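Long-range contact in prephenate dehydratase (Chlorobium tepidum TLS, PDB 2QMX), which catalyses the dehydration and decarboxylation of prephenate to phenylpyruvate on the way to phenylalanine, and is inhibited by that amino acid: residues 86-91 and 144-149. Residues are numbered along the deposited sequence; the frame is centred on the assembly and turned at random.
Sequences HCLLGL and SALAIA
C87 to L89 pairs antiparallel with A147 to A149, the short strand axes 4.7 Å apart at closest and inclined at 149°. C87 and A149 form a hydrogen-bonded pair, C87 N to A149 O at 2.6 Å and A149 N to C87 O at 2.7 Å; in the second such pair, L89 with A147, A147 N reaches L89 O almost straight, with 172° at the hydrogen. L88 and I148 form the non-hydrogen-bonded pair between them.

On their face of the sheet, L88 swings CG anti to its backbone N (chi1 171°), and this long branched side chain spans the gap, CD1 meeting both I148 CD1 and L146 CD1, each at 3.8 Å. L166 covers L88 and I148 from a loop. Replacing L88 by an alanine would probably open a gap beside the I148 and L146 methyls and leave I148 CD1 less firmly held. Beta-branched I148 suits an extended strand and offers a second branch, CG2, which comes obliquely to the ring of H86, 3.6 Å from H86 CB; H86 NE2 is hydrogen-bonded to Q111 OE1, and ND1 weakly to Y18 OH.

The opposite face carries C87, L89, A147 and A149. Here L89 CD2 lies 3.8 Å from A149 CB, and the small alanines suit a surface packed under helix 130-139, A147 against S133 and V137, A149 against T130. Glycine suits position 90, since L146 CD2 lies about where a CB would sit.

Three hydrogen bonds thus join two interior strands of the five-stranded sheet in an alpha/beta lobe of the periplasmic-binding-protein-like dehydratase domain, while L88 and G90 bond through their backbones to strand 160-163; an aliphatic cluster backs one face, small residues and L89 the other.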
ATOM      1  N   HIS A  86     -15.804  -8.481   0.495  1.00 64.65           N
ATOM      2  CA  HIS A  86     -16.669  -7.850   1.431  1.00 64.51           C
ATOM      3  C   HIS A  86     -17.998  -8.470   1.411  1.00 64.77           C
ATOM      4  O   HIS A  86     -18.468  -8.892   0.351  1.00 65.13           O
ATOM      5  CB  HIS A  86     -16.757  -6.372   1.179  1.00 64.40           C
ATOM      6  CG  HIS A  86     -15.451  -5.686   1.388  1.00 66.45           C
ATOM      7  ND1 HIS A  86     -14.546  -6.108   2.344  1.00 66.33           N
ATOM      8  CD2 HIS A  86     -14.875  -4.635   0.751  1.00 66.20           C
ATOM      9  CE1 HIS A  86     -13.474  -5.335   2.289  1.00 69.04           C
ATOM     10  NE2 HIS A  86     -13.647  -4.434   1.334  1.00 65.70           N
ATOM     11  N   CYS A  87     -18.585  -8.579   2.605  1.00 64.54           N
ATOM     12  CA  CYS A  87     -19.998  -8.877   2.732  1.00 64.45           C
ATOM     13  C   CYS A  87     -20.687  -7.702   3.340  1.00 64.04           C
ATOM     14  O   CYS A  87     -20.173  -7.047   4.253  1.00 63.51           O
ATOM     15  CB  CYS A  87     -20.269 -10.119   3.590  1.00 64.73           C
ATOM     16  SG  CYS A  87     -19.486 -11.621   2.979  1.00 67.43           S
ATOM     17  N   LEU A  88     -21.878  -7.443   2.814  1.00 64.59           N
ATOM     18  CA  LEU A  88     -22.787  -6.499   3.409  1.00 63.85           C
ATOM     19  C   LEU A  88     -23.635  -7.335   4.337  1.00 64.28           C
ATOM     20  O   LEU A  88     -24.061  -8.430   4.000  1.00 64.84           O
ATOM     21  CB  LEU A  88     -23.615  -5.834   2.330  1.00 63.55           C
ATOM     22  CG  LEU A  88     -24.741  -4.981   2.864  1.00 61.44           C
ATOM     23  CD1 LEU A  88     -24.201  -3.713   3.435  1.00 59.23           C
ATOM     24  CD2 LEU A  88     -25.729  -4.722   1.720  1.00 63.46           C
ATOM     25  N   LEU A  89     -23.889  -6.811   5.512  1.00 64.32           N
ATOM     26  CA  LEU A  89     -24.082  -7.668   6.630  1.00 64.13           C
ATOM     27  C   LEU A  89     -25.056  -6.970   7.564  1.00 65.00           C
ATOM     28  O   LEU A  89     -24.789  -5.841   8.013  1.00 64.58           O
ATOM     29  CB  LEU A  89     -22.717  -7.845   7.289  1.00 64.38           C
ATOM     30  CG  LEU A  89     -22.088  -9.145   7.820  1.00 65.04           C
ATOM     31  CD1 LEU A  89     -22.455 -10.448   7.051  1.00 64.80           C
ATOM     32  CD2 LEU A  89     -20.573  -8.946   7.944  1.00 62.78           C
ATOM     33  N   GLY A  90     -26.178  -7.642   7.837  1.00 65.30           N
ATOM     34  CA  GLY A  90     -27.263  -7.090   8.643  1.00 66.27           C
ATOM     35  C   GLY A  90     -27.644  -7.999   9.795  1.00 66.99           C
ATOM     36  O   GLY A  90     -27.106  -9.107   9.922  1.00 67.23           O
ATOM     37  N   LEU A  91     -28.571  -7.533  10.642  1.00 67.36           N
ATOM     38  CA  LEU A  91     -29.075  -8.338  11.752  1.00 67.44           C
ATOM     39  C   LEU A  91     -30.080  -9.357  11.199  1.00 67.96           C
ATOM     40  O   LEU A  91     -30.583  -9.176  10.090  1.00 67.55           O
ATOM     41  CB  LEU A  91     -29.693  -7.440  12.831  1.00 67.29           C
ATOM     42  CG  LEU A  91     -28.744  -6.851  13.890  1.00 67.12           C
ATOM     43  CD1 LEU A  91     -29.266  -5.559  14.476  1.00 65.99           C
ATOM     44  CD2 LEU A  91     -28.448  -7.845  15.025  1.00 66.26           C
ATOM     45  N   SER A 144     -31.645  -1.399  11.304  1.00 63.19           N
ATOM     46  CA  SER A 144     -31.419  -0.330  10.319  1.00 62.83           C
ATOM     47  C   SER A 144     -29.948  -0.222   9.835  1.00 62.51           C
ATOM     48  O   SER A 144     -29.705  -0.028   8.643  1.00 62.27           O
ATOM     49  CB  SER A 144     -31.875   1.018  10.869  1.00 62.62           C
ATOM     50  OG  SER A 144     -31.528   2.050   9.966  1.00 62.71           O
ATOM     51  N   ALA A 145     -28.989  -0.345  10.768  1.00 61.79           N
ATOM     52  CA  ALA A 145     -27.548  -0.175  10.504  1.00 60.48           C
ATOM     53  C   ALA A 145     -26.921  -1.447   9.947  1.00 60.25           C
ATOM     54  O   ALA A 145     -27.043  -2.526  10.565  1.00 60.35           O
ATOM     55  CB  ALA A 145     -26.827   0.238  11.778  1.00 59.85           C
ATOM     56  N   LEU A 146     -26.246  -1.317   8.792  1.00 59.23           N
ATOM     57  CA  LEU A 146     -25.497  -2.422   8.203  1.00 58.22           C
ATOM     58  C   LEU A 146     -23.987  -2.264   8.462  1.00 58.06           C
ATOM     59  O   LEU A 146     -23.526  -1.169   8.800  1.00 58.51           O
ATOM     60  CB  LEU A 146     -25.820  -2.549   6.705  1.00 58.49           C
ATOM     61  CG  LEU A 146     -27.292  -2.792   6.307  1.00 59.25           C
ATOM     62  CD1 LEU A 146     -27.565  -2.721   4.817  1.00 58.69           C
ATOM     63  CD2 LEU A 146     -27.839  -4.118   6.866  1.00 61.95           C
ATOM     64  N   ALA A 147     -23.226  -3.360   8.336  1.00 56.88           N
ATOM     65  CA  ALA A 147     -21.764  -3.322   8.321  1.00 55.29           C
ATOM     66  C   ALA A 147     -21.259  -3.909   7.003  1.00 55.25           C
ATOM     67  O   ALA A 147     -21.960  -4.684   6.344  1.00 55.12           O
ATOM     68  CB  ALA A 147     -21.191  -4.120   9.506  1.00 55.64           C
ATOM     69  N   ILE A 148     -20.052  -3.520   6.588  1.00 54.43           N
ATOM     70  CA  ILE A 148     -19.472  -4.134   5.434  1.00 54.02           C
ATOM     71  C   ILE A 148     -18.274  -4.801   6.021  1.00 54.94           C
ATOM     72  O   ILE A 148     -17.354  -4.115   6.514  1.00 54.43           O
ATOM     73  CB  ILE A 148     -18.912  -3.126   4.419  1.00 54.21           C
ATOM     74  CG1 ILE A 148     -19.947  -2.077   3.976  1.00 53.67           C
ATOM     75  CG2 ILE A 148     -18.203  -3.849   3.316  1.00 52.38           C
ATOM     76  CD1 ILE A 148     -20.679  -2.351   2.731  1.00 52.16           C
ATOM     77  N   ALA A 149     -18.259  -6.127   5.971  1.00 55.19           N
ATOM     78  CA  ALA A 149     -17.155  -6.858   6.573  1.00 56.09           C
ATOM     79  C   ALA A 149     -16.938  -8.257   5.981  1.00 56.27           C
ATOM     80  O   ALA A 149     -17.565  -8.661   4.981  1.00 55.14           O
ATOM     81  CB  ALA A 149     -17.353  -6.940   8.173  1.00 54.96           C
TER